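Side-chain contacts in cellulose biosynthesis protein BcsG (Salmonella typhimurium LT2, PDB 5OLT), which is required for cellulose biosynthesis, this chain being the zinc-binding extramembrane part of a membrane protein of the alkaline phosphatase family: residues T46-Q51 / R111-Q116; L219-H224 / S229-Y234; T250-S255 / V259-V264; P285-T290 / V362-G367. All coordinates share one frame; numbering follows the deposited sequence. Where two conformers were deposited one is given.

Interaction 1. Residues T46-Q51 / R111-Q116; sequences TTFPAQ and RASCGQ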
loop_
_atom_site.group_PDB
_atom_site.type_symbol
_atom_site.label_atom_id
_atom_site.label_comp_id
_atom_site.label_asym_id
_atom_site.label_seq_id
_atom_site.Cartn_x
_atom_site.Cartn_y
_atom_site.Cartn_z
ATOM N N THR A 46 12.204 -0.106 -9.526
ATOM C CA THR A 46 11.572 -0.995 -10.487
ATOM C C THR A 46 11.901 -0.472 -11.865
ATOM O O THR A 46 11.716 0.687 -12.172
ATOM C CB THR A 46 10.064 -0.953 -10.305
ATOM O OG1 THR A 46 9.790 -1.181 -8.934
ATOM C CG2 THR A 46 9.398 -2.002 -11.164
ATOM N N THR A 47 12.364 -1.333 -12.732
ATOM C CA THR A 47 12.527 -0.843 -14.118
ATOM C C THR A 47 11.315 -1.211 -14.961
ATOM O O THR A 47 11.004 -2.394 -15.113
ATOM C CB THR A 47 13.819 -1.342 -14.754
ATOM O OG1 THR A 47 14.907 -0.834 -13.974
ATOM C CG2 THR A 47 13.964 -0.812 -16.166
ATOM N N PHE A 48 10.606 -0.181 -15.415
ATOM C CA PHE A 48 9.542 -0.342 -16.419
ATOM C C PHE A 48 10.122 -0.457 -17.826
ATOM O O PHE A 48 11.186 0.106 -18.109
ATOM C CB PHE A 48 8.528 0.789 -16.309
ATOM C CG PHE A 48 7.583 0.616 -15.158
ATOM C CD1 PHE A 48 7.980 0.932 -13.849
ATOM C CD2 PHE A 48 6.300 0.100 -15.373
ATOM C CE1 PHE A 48 7.114 0.729 -12.799
ATOM C CE2 PHE A 48 5.438 -0.125 -14.318
ATOM C CZ PHE A 48 5.831 0.214 -13.015
ATOM N N PRO A 49 9.435 -1.195 -18.717
ATOM C CA PRO A 49 9.912 -1.231 -20.113
ATOM C C PRO A 49 9.800 0.138 -20.777
ATOM O O PRO A 49 8.966 0.967 -20.372
ATOM C CB PRO A 49 8.931 -2.187 -20.794
ATOM C CG PRO A 49 7.709 -2.167 -19.922
ATOM C CD PRO A 49 8.237 -2.027 -18.516
ATOM N N ALA A 50 10.633 0.350 -21.811
ATOM C CA ALA A 50 10.625 1.571 -22.594
ATOM C C ALA A 50 9.275 1.817 -23.288
ATOM O O ALA A 50 8.779 2.944 -23.330
ATOM C CB ALA A 50 11.767 1.530 -23.610
ATOM N N GLN A 51 8.669 0.754 -23.806
ATOM C CA GLN A 51 7.315 0.833 -24.378
ATOM C C GLN A 51 6.729 -0.562 -24.237
ATOM O O GLN A 51 7.460 -1.526 -23.987
ATOM C CB GLN A 51 7.297 1.326 -25.856
ATOM C CG GLN A 51 7.918 0.371 -26.871
ATOM C CD GLN A 51 9.399 0.111 -26.631
ATOM O OE1 GLN A 51 10.210 1.038 -26.561
ATOM N NE2 GLN A 51 9.754 -1.157 -26.492
ATOM N N ARG A 111 4.978 6.904 -4.771
ATOM C CA ARG A 111 6.390 6.804 -5.140
ATOM C C ARG A 111 6.899 5.356 -5.015
ATOM O O ARG A 111 8.082 5.107 -4.786
ATOM C CB ARG A 111 7.232 7.776 -4.320
ATOM C CG ARG A 111 6.902 9.232 -4.583
ATOM C CD ARG A 111 7.842 10.142 -3.808
ATOM N NE ARG A 111 7.421 11.526 -3.981
ATOM C CZ ARG A 111 8.132 12.559 -3.546
ATOM N NH1 ARG A 111 9.316 12.337 -2.958
ATOM N NH2 ARG A 111 7.665 13.790 -3.781
ATOM N N ALA A 112 5.998 4.365 -5.240
ATOM C CA ALA A 112 6.344 2.964 -4.998
ATOM C C ALA A 112 7.473 2.398 -5.887
ATOM O O ALA A 112 7.992 1.329 -5.560
ATOM C CB ALA A 112 5.115 2.073 -5.186
ATOM N N SER A 113 7.785 3.071 -7.023
ATOM C CA SER A 113 8.727 2.473 -7.970
ATOM C C SER A 113 10.192 2.714 -7.632
ATOM O O SER A 113 11.047 2.169 -8.323
ATOM C CB SER A 113 8.407 2.936 -9.384
ATOM O OG SER A 113 7.069 2.523 -9.750
ATOM N N CYS A 114 10.481 3.433 -6.544
ATOM C CA CYS A 114 11.850 3.510 -6.040
ATOM C C CYS A 114 11.871 3.088 -4.588
ATOM O O CYS A 114 10.824 3.020 -3.949
ATOM C CB CYS A 114 12.373 4.939 -6.103
ATOM S SG CYS A 114 12.639 5.480 -7.800
ATOM N N GLY A 115 13.063 2.805 -4.063
ATOM C CA GLY A 115 13.211 2.404 -2.685
ATOM C C GLY A 115 12.755 3.470 -1.682
ATOM O O GLY A 115 12.409 4.616 -2.021
ATOM N N GLN A 116 12.693 3.046 -0.442
ATOM C CA GLN A 116 12.077 3.851 0.609
ATOM C C GLN A 116 12.913 5.090 0.973
ATOM O O GLN A 116 14.064 4.927 1.390
ATOM C CB GLN A 116 11.957 2.962 1.844
ATOM C CG GLN A 116 11.257 3.687 2.990
ATOM C CD GLN A 116 10.817 2.773 4.110
ATOM O OE1 GLN A 116 10.365 1.662 3.860
ATOM N NE2 GLN A 116 10.891 3.240 5.329
#
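Thr46 and Ser113 meet backbone to backbone: Thr46 N donates to Ser113 O over 2.8 Å with an N-H...O angle of 165°, and this is the one hydrogen bond made directly between 46-51 and 111-116. The side chain of Thr46 folds back over the same spot, so that its OG1 comes to rest 3.6 Å from Ser113 O and 3.9 Å from Ser113 CA. With chi1 at -61°, Ser113 turns OG away from its own carbonyl carbon, to the side of its backbone N, and there it meets Phe48. The phenyl ring presents its rim, CE1 lying 3.5 Å from Ser113 OG, with the oxygen close to the ring plane; the oxygen thus faces the ring's edge, where the C-H is probably weakly positive, and not its pi face. Ser113 itself is the third residue of a type I beta turn, Arg111 to Cys114, which follows directly on helix 102-110 and is closed by a weak bond of 3.4 Å from Cys114 N to Arg111 O. The last residue of the turn, Cys114, is in disulfide with Cys130. Ser113 OG is hydrogen-bonded to Ser322 OG on helix 318-328, and Thr46 OG1 pairs with the same hydroxyl in one of the two conformers of Thr46. Phe48 is further packed against Leu132 and Asn135 of helix 132-138 and against Val326 of helix 318-328, its ring reaching between these helices.

Interaction 2. Residues L219-H224 / S229-Y234; sequences LHDGNH and SKTADY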
loop_
_atom_site.group_PDB
_atom_site.type_symbol
_atom_site.label_atom_id
_atom_site.label_comp_id
_atom_site.label_asym_id
_atom_site.label_seq_id
_atom_site.Cartn_x
_atom_site.Cartn_y
_atom_site.Cartn_z
ATOM N N LEU A 219 -12.788 4.200 7.835
ATOM C CA LEU A 219 -12.294 3.651 9.100
ATOM C C LEU A 219 -11.596 4.708 9.945
ATOM O O LEU A 219 -11.170 4.414 11.049
ATOM C CB LEU A 219 -11.360 2.464 8.838
ATOM C CG LEU A 219 -11.997 1.378 7.974
ATOM C CD1 LEU A 219 -10.996 0.220 7.873
ATOM C CD2 LEU A 219 -13.365 0.899 8.473
ATOM N N HIS A 220 -11.483 5.954 9.446
ATOM C CA HIS A 220 -10.847 6.995 10.258
ATOM C C HIS A 220 -11.629 7.269 11.538
ATOM O O HIS A 220 -12.850 7.242 11.551
ATOM C CB HIS A 220 -10.731 8.280 9.450
ATOM C CG HIS A 220 -9.820 9.317 10.071
ATOM N ND1 HIS A 220 -10.131 10.020 11.232
ATOM C CD2 HIS A 220 -8.611 9.767 9.682
ATOM C CE1 HIS A 220 -9.166 10.882 11.495
ATOM N NE2 HIS A 220 -8.235 10.756 10.564
ATOM N N ASP A 221 -10.905 7.535 12.629
ATOM C CA ASP A 221 -11.535 7.885 13.895
ATOM C C ASP A 221 -12.509 9.083 13.731
ATOM O O ASP A 221 -12.286 9.987 12.916
ATOM C CB ASP A 221 -10.457 8.206 14.942
ATOM C CG ASP A 221 -10.953 8.000 16.365
ATOM O OD1 ASP A 221 -12.134 7.560 16.583
ATOM O OD2 ASP A 221 -10.138 8.284 17.269
ATOM N N GLY A 222 -13.594 9.051 14.490
ATOM C CA GLY A 222 -14.507 10.183 14.525
ATOM C C GLY A 222 -15.629 10.158 13.511
ATOM O O GLY A 222 -16.464 11.045 13.516
ATOM N N ASN A 223 -15.643 9.175 12.611
ATOM C CA ASN A 223 -16.712 9.072 11.620
ATOM C C ASN A 223 -17.959 8.517 12.260
ATOM O O ASN A 223 -17.909 7.622 13.108
ATOM C CB ASN A 223 -16.314 8.145 10.485
ATOM C CG ASN A 223 -15.235 8.740 9.595
ATOM O OD1 ASN A 223 -14.896 9.936 9.689
ATOM N ND2 ASN A 223 -14.678 7.911 8.734
ATOM N N HIS A 224 -19.104 9.049 11.844
ATOM C CA HIS A 224 -20.387 8.621 12.410
ATOM C C HIS A 224 -21.469 8.475 11.354
ATOM O O HIS A 224 -21.384 9.065 10.295
ATOM C CB HIS A 224 -20.835 9.592 13.489
ATOM C CG HIS A 224 -20.839 11.020 13.065
ATOM N ND1 HIS A 224 -19.705 11.812 13.098
ATOM C CD2 HIS A 224 -21.837 11.809 12.582
ATOM C CE1 HIS A 224 -20.007 13.030 12.657
ATOM N NE2 HIS A 224 -21.289 13.052 12.332
ATOM N N SER A 229 -24.824 10.652 17.140
ATOM C CA SER A 229 -23.819 11.361 17.901
ATOM C C SER A 229 -22.485 10.622 18.098
ATOM O O SER A 229 -21.413 11.166 17.786
ATOM C CB SER A 229 -24.379 11.761 19.261
ATOM O OG SER A 229 -23.471 12.637 19.872
ATOM N N LYS A 230 -22.551 9.392 18.585
ATOM C CA LYS A 230 -21.349 8.587 18.851
ATOM C C LYS A 230 -20.659 8.186 17.520
ATOM O O LYS A 230 -21.355 7.929 16.497
ATOM C CB LYS A 230 -21.747 7.338 19.663
ATOM C CG LYS A 230 -22.961 6.609 19.073
ATOM C CD LYS A 230 -23.341 5.288 19.731
ATOM C CE LYS A 230 -24.404 4.544 18.907
ATOM N NZ LYS A 230 -25.779 5.140 18.906
ATOM N N THR A 231 -19.326 8.164 17.542
ATOM C CA THR A 231 -18.494 7.551 16.497
ATOM C C THR A 231 -19.032 6.143 16.257
ATOM O O THR A 231 -19.352 5.403 17.211
ATOM C CB THR A 231 -17.002 7.479 16.915
ATOM O OG1 THR A 231 -16.500 8.807 17.094
ATOM C CG2 THR A 231 -16.097 6.789 15.860
ATOM N N ALA A 232 -19.206 5.806 14.986
ATOM C CA ALA A 232 -19.652 4.447 14.634
ATOM C C ALA A 232 -18.618 3.448 15.083
ATOM O O ALA A 232 -17.423 3.722 15.006
ATOM C CB ALA A 232 -19.890 4.352 13.141
ATOM N N ASP A 233 -19.055 2.294 15.565
ATOM C CA ASP A 233 -18.084 1.314 16.012
ATOM C C ASP A 233 -17.140 0.940 14.865
ATOM O O ASP A 233 -17.568 0.733 13.720
ATOM C CB ASP A 233 -18.785 0.068 16.534
ATOM C CG ASP A 233 -17.881 -0.781 17.398
ATOM O OD1 ASP A 233 -17.781 -0.516 18.621
ATOM O OD2 ASP A 233 -17.267 -1.718 16.857
ATOM N N TYR A 234 -15.860 0.832 15.183
ATOM C CA TYR A 234 -14.867 0.444 14.167
ATOM C C TYR A 234 -15.208 -0.915 13.525
ATOM O O TYR A 234 -15.115 -1.043 12.290
ATOM C CB TYR A 234 -13.463 0.389 14.773
ATOM C CG TYR A 234 -12.355 0.087 13.757
ATOM C CD1 TYR A 234 -12.028 -1.220 13.394
ATOM C CD2 TYR A 234 -11.606 1.118 13.204
ATOM C CE1 TYR A 234 -11.049 -1.488 12.452
ATOM C CE2 TYR A 234 -10.599 0.866 12.279
ATOM C CZ TYR A 234 -10.314 -0.448 11.933
ATOM O OH TYR A 234 -9.322 -0.730 11.025
#
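Tyr234, with CG swung anti to its backbone N (chi1 -176°), sends its ring back towards Leu219, whose CG stands beside its own backbone N (chi1 -55°) and carries CD1 to the phenol end of the ring. The two side chains run at roughly ninety degrees to each other: Leu219 CD1 touches Tyr234 OH at 3.7 Å, and Leu219 CB lies 3.9 Å from Tyr234 CE2. At the other end of the contact, Ala232 N donates to Asn223 O over 2.9 Å, in the carbonyl plane. The same oxygen receives a C-H...O contact from Thr231 CA and touches Thr231 CG2, both at 3.4 Å. Thr231 OG1 meets Gly222 CA at 3.5 Å, in the type II beta turn from His220 to Asn223, and His224 CB rests 3.5 Å from Lys230 O. The His224 ring leans back on the turn through a weak bond from ND1 to Gly222 O. Together these pairings close a loop between strand 210-216 and helix 234-255, whose N-cap is Asp233. Leu219 lies with its side chain about 8 Å from the bound zinc. Tyr234 OH is hydrogen-bonded to Ser68 O, next in sequence to the zinc ligand Cys67, so the buried phenol has its polar end met by a main-chain carbonyl while leucine carbon packs against the ring, which probably limits its movement beside the loop that carries Cys67.

Interaction 3. Residues T250-S255 / V259-V264; sequences TELEKS and VMVVVV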
loop_
_atom_site.group_PDB
_atom_site.type_symbol
_atom_site.label_atom_id
_atom_site.label_comp_id
_atom_site.label_asym_id
_atom_site.label_seq_id
_atom_site.Cartn_x
_atom_site.Cartn_y
_atom_site.Cartn_z
ATOM N N THR A 250 -17.140 -9.468 -6.549
ATOM C CA THR A 250 -18.142 -10.294 -7.291
ATOM C C THR A 250 -18.635 -9.607 -8.576
ATOM O O THR A 250 -18.729 -10.258 -9.651
ATOM C CB THR A 250 -19.296 -10.706 -6.361
ATOM O OG1 THR A 250 -18.729 -11.450 -5.273
ATOM C CG2 THR A 250 -20.292 -11.572 -7.074
ATOM N N GLU A 251 -18.936 -8.315 -8.487
ATOM C CA GLU A 251 -19.296 -7.514 -9.662
ATOM C C GLU A 251 -18.186 -7.519 -10.699
ATOM O O GLU A 251 -18.460 -7.639 -11.914
ATOM C CB GLU A 251 -19.671 -6.063 -9.311
ATOM C CG GLU A 251 -20.998 -5.902 -8.602
ATOM C CD GLU A 251 -22.117 -6.622 -9.343
ATOM O OE1 GLU A 251 -22.456 -6.188 -10.475
ATOM O OE2 GLU A 251 -22.644 -7.635 -8.803
ATOM N N LEU A 252 -16.938 -7.438 -10.233
ATOM C CA LEU A 252 -15.802 -7.415 -11.160
ATOM C C LEU A 252 -15.666 -8.735 -11.867
ATOM O O LEU A 252 -15.427 -8.756 -13.094
ATOM C CB LEU A 252 -14.474 -7.107 -10.465
ATOM C CG LEU A 252 -14.074 -5.663 -10.276
ATOM C CD1 LEU A 252 -12.649 -5.714 -9.771
ATOM C CD2 LEU A 252 -14.150 -4.840 -11.541
ATOM N N GLU A 253 -15.808 -9.841 -11.123
ATOM C CA GLU A 253 -15.781 -11.184 -11.718
ATOM C C GLU A 253 -16.861 -11.267 -12.808
ATOM O O GLU A 253 -16.594 -11.719 -13.928
ATOM C CB GLU A 253 -16.013 -12.264 -10.653
ATOM C CG GLU A 253 -14.794 -12.635 -9.819
ATOM C CD GLU A 253 -15.095 -13.374 -8.501
ATOM O OE1 GLU A 253 -16.280 -13.668 -8.171
ATOM O OE2 GLU A 253 -14.117 -13.663 -7.774
ATOM N N LYS A 254 -18.074 -10.809 -12.497
ATOM C CA LYS A 254 -19.192 -10.896 -13.472
ATOM C C LYS A 254 -18.926 -10.072 -14.737
ATOM O O LYS A 254 -19.381 -10.424 -15.829
ATOM C CB LYS A 254 -20.507 -10.414 -12.864
ATOM C CG LYS A 254 -21.153 -11.316 -11.824
ATOM C CD LYS A 254 -22.358 -10.576 -11.260
ATOM C CE LYS A 254 -23.111 -11.387 -10.222
ATOM N NZ LYS A 254 -24.094 -10.497 -9.547
ATOM N N SER A 255 -18.163 -8.988 -14.610
ATOM C CA SER A 255 -17.942 -8.064 -15.714
ATOM C C SER A 255 -17.062 -8.692 -16.793
ATOM O O SER A 255 -17.090 -8.231 -17.935
ATOM C CB SER A 255 -17.278 -6.777 -15.214
ATOM O OG SER A 255 -15.885 -6.977 -15.042
ATOM N N VAL A 259 -8.640 -6.908 -14.757
ATOM C CA VAL A 259 -8.365 -5.918 -13.723
ATOM C C VAL A 259 -7.361 -6.478 -12.743
ATOM O O VAL A 259 -7.467 -7.614 -12.307
ATOM C CB VAL A 259 -9.635 -5.464 -12.972
ATOM C CG1 VAL A 259 -9.308 -4.309 -11.991
ATOM C CG2 VAL A 259 -10.739 -4.988 -13.914
ATOM N N MET A 260 -6.395 -5.637 -12.380
ATOM C CA MET A 260 -5.490 -5.926 -11.277
ATOM C C MET A 260 -5.889 -5.022 -10.134
ATOM O O MET A 260 -5.807 -3.812 -10.277
ATOM C CB MET A 260 -4.041 -5.665 -11.693
ATOM C CG MET A 260 -3.030 -5.916 -10.577
ATOM S SD MET A 260 -1.374 -5.594 -11.185
ATOM C CE MET A 260 -0.387 -5.975 -9.752
ATOM N N VAL A 261 -6.326 -5.605 -9.024
ATOM C CA VAL A 261 -6.743 -4.834 -7.830
ATOM C C VAL A 261 -5.683 -4.996 -6.760
ATOM O O VAL A 261 -5.269 -6.107 -6.445
ATOM C CB VAL A 261 -8.111 -5.287 -7.295
ATOM C CG1 VAL A 261 -8.444 -4.510 -6.019
ATOM C CG2 VAL A 261 -9.178 -5.046 -8.367
ATOM N N VAL A 262 -5.173 -3.870 -6.257
ATOM C CA VAL A 262 -4.206 -3.858 -5.162
ATOM C C VAL A 262 -4.867 -3.157 -3.989
ATOM O O VAL A 262 -5.301 -2.008 -4.139
ATOM C CB VAL A 262 -2.921 -3.106 -5.535
ATOM C CG1 VAL A 262 -1.966 -3.098 -4.331
ATOM C CG2 VAL A 262 -2.293 -3.756 -6.761
ATOM N N VAL A 263 -4.968 -3.840 -2.853
ATOM C CA VAL A 263 -5.486 -3.227 -1.645
ATOM C C VAL A 263 -4.279 -2.958 -0.760
ATOM O O VAL A 263 -3.547 -3.903 -0.427
ATOM C CB VAL A 263 -6.467 -4.174 -0.925
ATOM C CG1 VAL A 263 -6.831 -3.605 0.460
ATOM C CG2 VAL A 263 -7.691 -4.338 -1.790
ATOM N N VAL A 264 -4.055 -1.705 -0.352
ATOM C CA VAL A 264 -2.883 -1.391 0.489
ATOM C C VAL A 264 -3.264 -0.275 1.444
ATOM O O VAL A 264 -3.521 0.875 1.032
ATOM C CB VAL A 264 -1.655 -1.036 -0.369
ATOM C CG1 VAL A 264 -2.027 -0.034 -1.452
ATOM C CG2 VAL A 264 -0.434 -0.599 0.454
#
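Helix 234-255 is the connection of a beta-alpha-beta crossover: it follows strand 210-216 and leads, through a short turn, into the parallel strand 259-265, with strand 60-66 lying between the two in the sheet. Leu252, on the last turns of the helix, packs down on the start of that strand. Its CG stands beside the backbone N, and chi2 near 180° (-171°) extends CD1 away from CA, towards Val261, while CD2 branches towards Val259. Leu252 CD1 reaches Val261 CG2 at 3.8 Å, and CD2 meets Val259 CG2 at a looser 4.2 Å. In both valines (chi1 -174° and 177°) the methyl used is the one anti to the carbonyl carbon, so two like-placed CG2 groups, one strand repeat apart, receive the two branches of the fork. The contact is wholly apolar. Trp198 and Leu199 of helix 191-203 and Phe299 of strand 291-299 close in round Leu252, whereas Met260 points to the other side of the sheet, towards Val325 and Ala328 of helix 318-328. Near the C-terminal end of segment 250-255, Ser255 OG donates to Leu252 O over 2.7 Å and also pairs with Arg257 N, while Lys254 NZ bridges to Glu251 OE2 at 3.3 Å from the syn side of the carboxylate. Strand 259-265 runs straight on to the zinc ligands Glu266 and His267, the layout of the helix-covered alpha/beta core of the alkaline phosphatase family, in which metal ligands sit at strand ends.

Interaction 4. Residues P285-T290 / V362-G367; sequences PSPSIT and VIQYQG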
loop_
_atom_site.group_PDB
_atom_site.type_symbol
_atom_site.label_atom_id
_atom_site.label_comp_id
_atom_site.label_asym_id
_atom_site.label_seq_id
_atom_site.Cartn_x
_atom_site.Cartn_y
_atom_site.Cartn_z
ATOM N N PRO A 285 5.067 5.762 14.835
ATOM C CA PRO A 285 4.639 4.713 13.867
ATOM C C PRO A 285 5.136 3.333 14.312
ATOM O O PRO A 285 6.134 2.790 13.809
ATOM C CB PRO A 285 5.252 5.196 12.559
ATOM C CG PRO A 285 6.533 5.868 13.007
ATOM C CD PRO A 285 6.195 6.568 14.315
ATOM N N SER A 286 4.460 2.813 15.334
ATOM C CA SER A 286 4.819 1.531 15.917
ATOM C C SER A 286 4.589 0.370 14.958
ATOM O O SER A 286 3.812 0.496 14.008
ATOM C CB SER A 286 3.970 1.322 17.167
ATOM O OG SER A 286 2.635 1.070 16.755
ATOM N N PRO A 287 5.215 -0.790 15.245
ATOM C CA PRO A 287 5.021 -1.957 14.393
ATOM C C PRO A 287 3.547 -2.344 14.295
ATOM O O PRO A 287 3.084 -2.700 13.209
ATOM C CB PRO A 287 5.844 -3.032 15.104
ATOM C CG PRO A 287 6.970 -2.274 15.725
ATOM C CD PRO A 287 6.299 -1.005 16.232
ATOM N N SER A 288 2.815 -2.252 15.389
ATOM C CA SER A 288 1.393 -2.586 15.365
ATOM C C SER A 288 0.629 -1.696 14.381
ATOM O O SER A 288 -0.273 -2.159 13.646
ATOM C CB SER A 288 0.868 -2.413 16.782
ATOM O OG SER A 288 -0.498 -2.690 16.886
ATOM N N ILE A 289 0.969 -0.404 14.377
ATOM C CA ILE A 289 0.255 0.556 13.527
ATOM C C ILE A 289 0.642 0.374 12.052
ATOM O O ILE A 289 -0.171 0.593 11.164
ATOM C CB ILE A 289 0.517 2.003 14.017
ATOM C CG1 ILE A 289 -0.194 2.165 15.385
ATOM C CG2 ILE A 289 -0.015 3.030 13.038
ATOM C CD1 ILE A 289 0.247 3.392 16.180
ATOM N N THR A 290 1.880 -0.007 11.768
ATOM C CA THR A 290 2.358 0.023 10.392
ATOM C C THR A 290 2.365 -1.351 9.691
ATOM O O THR A 290 2.575 -1.378 8.485
ATOM C CB THR A 290 3.772 0.614 10.305
ATOM O OG1 THR A 290 4.659 -0.262 11.039
ATOM C CG2 THR A 290 3.777 2.024 10.910
ATOM N N VAL A 362 11.011 4.570 13.612
ATOM C CA VAL A 362 10.888 3.303 14.312
ATOM C C VAL A 362 11.540 2.256 13.413
ATOM O O VAL A 362 11.267 2.192 12.205
ATOM C CB VAL A 362 9.418 2.930 14.579
ATOM C CG1 VAL A 362 9.306 1.525 15.140
ATOM C CG2 VAL A 362 8.822 3.925 15.560
ATOM N N ILE A 363 12.364 1.409 14.022
ATOM C CA ILE A 363 12.991 0.268 13.318
ATOM C C ILE A 363 12.878 -0.988 14.155
ATOM O O ILE A 363 12.597 -0.926 15.360
ATOM C CB ILE A 363 14.494 0.519 12.974
ATOM C CG1 ILE A 363 15.366 0.528 14.244
ATOM C CG2 ILE A 363 14.608 1.837 12.179
ATOM C CD1 ILE A 363 16.869 0.710 13.984
ATOM N N GLN A 364 13.079 -2.129 13.494
ATOM C CA GLN A 364 13.297 -3.406 14.170
ATOM C C GLN A 364 14.778 -3.711 14.065
ATOM O O GLN A 364 15.330 -3.679 12.977
ATOM C CB GLN A 364 12.485 -4.521 13.524
ATOM C CG GLN A 364 10.987 -4.357 13.655
ATOM C CD GLN A 364 10.444 -4.839 14.986
ATOM O OE1 GLN A 364 11.150 -5.442 15.782
ATOM N NE2 GLN A 364 9.180 -4.598 15.205
ATOM N N TYR A 365 15.419 -3.997 15.179
ATOM C CA TYR A 365 16.870 -4.275 15.148
ATOM C C TYR A 365 17.082 -5.504 16.001
ATOM O O TYR A 365 16.722 -5.497 17.188
ATOM C CB TYR A 365 17.683 -3.079 15.694
ATOM C CG TYR A 365 19.160 -3.221 15.402
ATOM C CD1 TYR A 365 19.977 -3.969 16.258
ATOM C CD2 TYR A 365 19.735 -2.631 14.257
ATOM C CE1 TYR A 365 21.335 -4.145 15.979
ATOM C CE2 TYR A 365 21.079 -2.820 13.954
ATOM C CZ TYR A 365 21.878 -3.564 14.835
ATOM O OH TYR A 365 23.218 -3.739 14.548
ATOM N N GLN A 366 17.638 -6.554 15.380
ATOM C CA GLN A 366 17.765 -7.872 15.992
ATOM C C GLN A 366 16.447 -8.310 16.627
ATOM O O GLN A 366 16.402 -8.816 17.757
ATOM C CB GLN A 366 18.933 -7.906 16.982
ATOM C CG GLN A 366 20.267 -7.731 16.280
ATOM C CD GLN A 366 21.445 -7.682 17.227
ATOM O OE1 GLN A 366 21.290 -7.818 18.432
ATOM N NE2 GLN A 366 22.624 -7.477 16.682
ATOM N N GLY A 367 15.365 -8.041 15.887
ATOM C CA GLY A 367 14.031 -8.526 16.238
ATOM C C GLY A 367 13.303 -7.732 17.306
ATOM O O GLY A 367 12.240 -8.164 17.747
#
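Pro287 offers the CB-CG corner of its ring to the Gln364 amide, whose NE2 comes to within 3.2 Å of Pro287 CG and 3.7 Å of Pro287 CB; from NE2, the CG atom lies tilted out of the amide plane. This is a tight contact, with no hydrogen bond. Gln364 gets there by a bend at chi2 (-82°), which folds the amide back towards the proline. Next to it, Val362 spreads its two methyls over two prolines: CG2 lies 3.9 Å from Pro285 CD, with Pro285 CG equally near, and CG1 is 4.1 Å from Pro287 CD. The Pro285 carbonyl oxygen lies against the valine branch point, 3.4 Å from Val362 CB. Between the prolines, Ser286 is the N-cap of helix 287-290, its OG accepting from Ile289 N at 3.3 Å. Pro369 of strand 368-373 touches both Pro287 and Gln364, and Pro285 is also met by Ser355 and Asn357 of strand 355-357. The Pro285-Pro287 entry to the short helix thus packs on one face of the four-stranded antiparallel sheet near the C terminus, while Ile363 points away, to Leu30 and Trp33 of helix 27-42.

Overall arrangement
The four contacts follow one another along the chain without nesting and never touch. Interactions 1 and 2 lie on opposite sides of the chain's centre, their own centres about 37 Å apart, and so do interactions 3 and 4, at about 31 Å. Helix 234-255 joins interaction 2, at its start, to interaction 3, at its end. Interaction 3 lies within the core, on the seven-stranded mixed sheet, whereas interaction 4 joins the separate four-stranded C-terminal sheet to the helix just before the main sheet's strand 291-299. Helix 318-328 borders both interactions 1 and 3. The zinc is about 8 Å from the Leu219 side chain of interaction 2 and about 12 Å from the Pro285 side chain of interaction 4.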